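Local coordinates for putative GH105 family protein (PDB 3QWT) that is of unknown function but, as a possible alpha/alpha-toroid hydrolase of family GH105, probably removes unsaturated uronyl residues from oligosaccharides, at residues A[270-275]-A[318-323]. Numbering follows the deposited sequence.
Sequences ALAKCQ and AQVAEK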
ATOM      1  N   ALA A 270      -9.504  -4.395 -42.449  1.00 40.48           N
ATOM      2  CA  ALA A 270     -10.481  -4.950 -43.391  1.00 41.78           C
ATOM      3  C   ALA A 270     -11.407  -3.869 -43.957  1.00 47.65           C
ATOM      4  O   ALA A 270     -11.882  -3.962 -45.104  1.00 51.03           O
ATOM      5  CB  ALA A 270     -11.271  -6.052 -42.749  1.00 39.96           C
ATOM      6  N   LEU A 271     -11.651  -2.844 -43.152  1.00 45.47           N
ATOM      7  CA  LEU A 271     -12.518  -1.745 -43.554  1.00 45.06           C
ATOM      8  C   LEU A 271     -11.799  -0.873 -44.563  1.00 49.23           C
ATOM      9  O   LEU A 271     -12.408  -0.338 -45.485  1.00 47.09           O
ATOM     10  CB  LEU A 271     -12.914  -0.903 -42.338  1.00 40.58           C
ATOM     11  CG  LEU A 271     -14.002  -1.489 -41.438  1.00 40.48           C
ATOM     12  CD1 LEU A 271     -13.974  -0.842 -40.065  1.00 33.83           C
ATOM     13  CD2 LEU A 271     -15.384  -1.321 -42.088  1.00 42.03           C
ATOM     14  N   ALA A 272     -10.492  -0.728 -44.382  1.00 50.69           N
ATOM     15  CA  ALA A 272      -9.715   0.093 -45.288  1.00 46.17           C
ATOM     16  C   ALA A 272      -9.926  -0.412 -46.712  1.00 45.29           C
ATOM     17  O   ALA A 272     -10.142   0.384 -47.634  1.00 48.73           O
ATOM     18  CB  ALA A 272      -8.257   0.050 -44.914  1.00 43.37           C
ATOM     19  N   LYS A 273      -9.900  -1.738 -46.863  1.00 34.30           N
ATOM     20  CA  LYS A 273      -9.942  -2.393 -48.173  1.00 45.95           C
ATOM     21  C   LYS A 273     -11.355  -2.483 -48.734  1.00 51.53           C
ATOM     22  O   LYS A 273     -11.568  -2.948 -49.856  1.00 56.27           O
ATOM     23  CB  LYS A 273      -9.350  -3.799 -48.060  1.00 45.83           C
ATOM     24  CG  LYS A 273      -7.883  -3.814 -47.655  1.00 58.62           C
ATOM     25  CD  LYS A 273      -7.419  -5.209 -47.212  1.00 63.59           C
ATOM     26  CE  LYS A 273      -7.964  -6.309 -48.123  1.00 65.03           C
ATOM     27  NZ  LYS A 273      -7.731  -6.042 -49.579  1.00 61.86           N
ATOM     28  N   CYS A 274     -12.304  -2.025 -47.934  1.00 49.19           N
ATOM     29  CA  CYS A 274     -13.716  -2.226 -48.164  1.00 49.08           C
ATOM     30  C   CYS A 274     -14.356  -0.910 -48.568  1.00 45.22           C
ATOM     31  O   CYS A 274     -15.499  -0.880 -49.011  1.00 37.39           O
ATOM     32  CB  CYS A 274     -14.360  -2.675 -46.834  1.00 45.75           C
ATOM     33  SG  CYS A 274     -15.078  -4.317 -46.872  1.00 76.38           S
ATOM     34  N   GLN A 275     -13.626   0.183 -48.359  1.00 45.93           N
ATOM     35  CA  GLN A 275     -14.184   1.516 -48.506  1.00 45.95           C
ATOM     36  C   GLN A 275     -14.405   1.819 -49.971  1.00 50.96           C
ATOM     37  O   GLN A 275     -13.522   1.601 -50.804  1.00 56.27           O
ATOM     38  CB  GLN A 275     -13.264   2.564 -47.879  1.00 44.45           C
ATOM     39  CG  GLN A 275     -13.888   3.943 -47.707  1.00 42.46           C
ATOM     40  CD  GLN A 275     -12.950   4.894 -46.993  1.00 45.47           C
ATOM     41  OE1 GLN A 275     -11.731   4.720 -47.046  1.00 44.52           O
ATOM     42  NE2 GLN A 275     -13.509   5.897 -46.302  1.00 39.25           N
ATOM     43  N   ALA A 318      -5.335   7.399 -41.159  1.00 49.79           N
ATOM     44  CA  ALA A 318      -6.018   8.685 -41.172  1.00 52.85           C
ATOM     45  C   ALA A 318      -6.690   8.938 -42.521  1.00 55.54           C
ATOM     46  O   ALA A 318      -7.837   9.368 -42.567  1.00 53.16           O
ATOM     47  CB  ALA A 318      -5.065   9.809 -40.828  1.00 52.72           C
ATOM     48  N   GLN A 319      -5.977   8.668 -43.612  1.00 58.27           N
ATOM     49  CA  GLN A 319      -6.529   8.895 -44.949  1.00 59.22           C
ATOM     50  C   GLN A 319      -7.909   8.273 -45.084  1.00 51.49           C
ATOM     51  O   GLN A 319      -8.830   8.898 -45.597  1.00 49.72           O
ATOM     52  CB  GLN A 319      -5.599   8.339 -46.030  1.00 63.70           C
ATOM     53  CG  GLN A 319      -4.319   9.121 -46.209  1.00 69.82           C
ATOM     54  CD  GLN A 319      -3.259   8.321 -46.952  1.00 82.95           C
ATOM     55  OE1 GLN A 319      -2.764   7.307 -46.445  1.00 85.07           O
ATOM     56  NE2 GLN A 319      -2.909   8.768 -48.162  1.00 82.94           N
ATOM     57  N   VAL A 320      -8.054   7.039 -44.616  1.00 49.00           N
ATOM     58  CA  VAL A 320      -9.358   6.394 -44.629  1.00 51.66           C
ATOM     59  C   VAL A 320     -10.413   7.249 -43.922  1.00 46.82           C
ATOM     60  O   VAL A 320     -11.495   7.528 -44.466  1.00 38.89           O
ATOM     61  CB  VAL A 320      -9.305   5.046 -43.946  1.00 48.31           C
ATOM     62  CG1 VAL A 320     -10.719   4.546 -43.700  1.00 41.18           C
ATOM     63  CG2 VAL A 320      -8.508   4.076 -44.801  1.00 43.74           C
ATOM     64  N   ALA A 321     -10.083   7.665 -42.704  1.00 47.62           N
ATOM     65  CA  ALA A 321     -10.957   8.533 -41.921  1.00 47.00           C
ATOM     66  C   ALA A 321     -11.277   9.813 -42.694  1.00 51.01           C
ATOM     67  O   ALA A 321     -12.443  10.184 -42.844  1.00 51.42           O
ATOM     68  CB  ALA A 321     -10.316   8.860 -40.593  1.00 37.23           C
ATOM     69  N   GLU A 322     -10.230  10.474 -43.181  1.00 48.61           N
ATOM     70  CA  GLU A 322     -10.351  11.723 -43.934  1.00 53.41           C
ATOM     71  C   GLU A 322     -11.290  11.614 -45.132  1.00 52.27           C
ATOM     72  O   GLU A 322     -12.104  12.510 -45.371  1.00 55.87           O
ATOM     73  CB  GLU A 322      -8.972  12.196 -44.396  1.00 55.65           C
ATOM     74  CG  GLU A 322      -8.997  13.393 -45.323  1.00 66.22           C
ATOM     75  CD  GLU A 322      -9.364  14.683 -44.614  1.00 70.92           C
ATOM     76  OE1 GLU A 322      -9.270  14.716 -43.362  1.00 61.33           O
ATOM     77  OE2 GLU A 322      -9.740  15.659 -45.313  1.00 74.03           O
ATOM     78  N   LYS A 323     -11.174  10.527 -45.888  1.00 51.08           N
ATOM     79  CA  LYS A 323     -12.097  10.294 -46.994  1.00 52.41           C
ATOM     80  C   LYS A 323     -13.524  10.158 -46.470  1.00 54.83           C
ATOM     81  O   LYS A 323     -14.432  10.822 -46.961  1.00 54.16           O
ATOM     82  CB  LYS A 323     -11.709   9.056 -47.796  1.00 52.24           C
ATOM     83  CG  LYS A 323     -10.311   9.130 -48.356  1.00 59.39           C
ATOM     84  CD  LYS A 323     -10.029   7.991 -49.316  1.00 67.34           C
ATOM     85  CE  LYS A 323      -8.590   8.070 -49.819  1.00 75.08           C
ATOM     86  NZ  LYS A 323      -8.233   6.906 -50.674  1.00 80.18           N
TER
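Gln275 reaches across from the loop just after helix 255-272 and sets its amide against Val320 in the first turn of helix 318-330. With CG anti to the backbone N (chi1 -167°) and the chain extended beyond it, the carboxamide is carried to the neighbouring helix. There Gln275 NE2, whose stronger partner is Gly279 O of the same chain, donates to the backbone O of Val320 at 3.2 Å, and the N-H...O angle of 166° makes the bond nearly straight. The acceptor lies close to the amide plane of Gln275, whereas NE2 is tilted 27° from the carbonyl plane of Val320. On the other branch of the amide, OE1 rests on the side chain of Val320, 3.5 Å from CG1. The second methyl of Val320, CG2, meets CB of Ala272 at 4.0 Å. Lys323 adds its CB, 3.9 Å from Gln275 NE2, while its extended chain leads away. The contact thus joins the loop, through the directional bond of Gln275, and lightly the helix end, through the Ala272 methyl, to the start of helix 318-330 at the surface. Two carbonyl acceptors at NE2 support the NE2/OE1 assignment and probably limit turning of the amide.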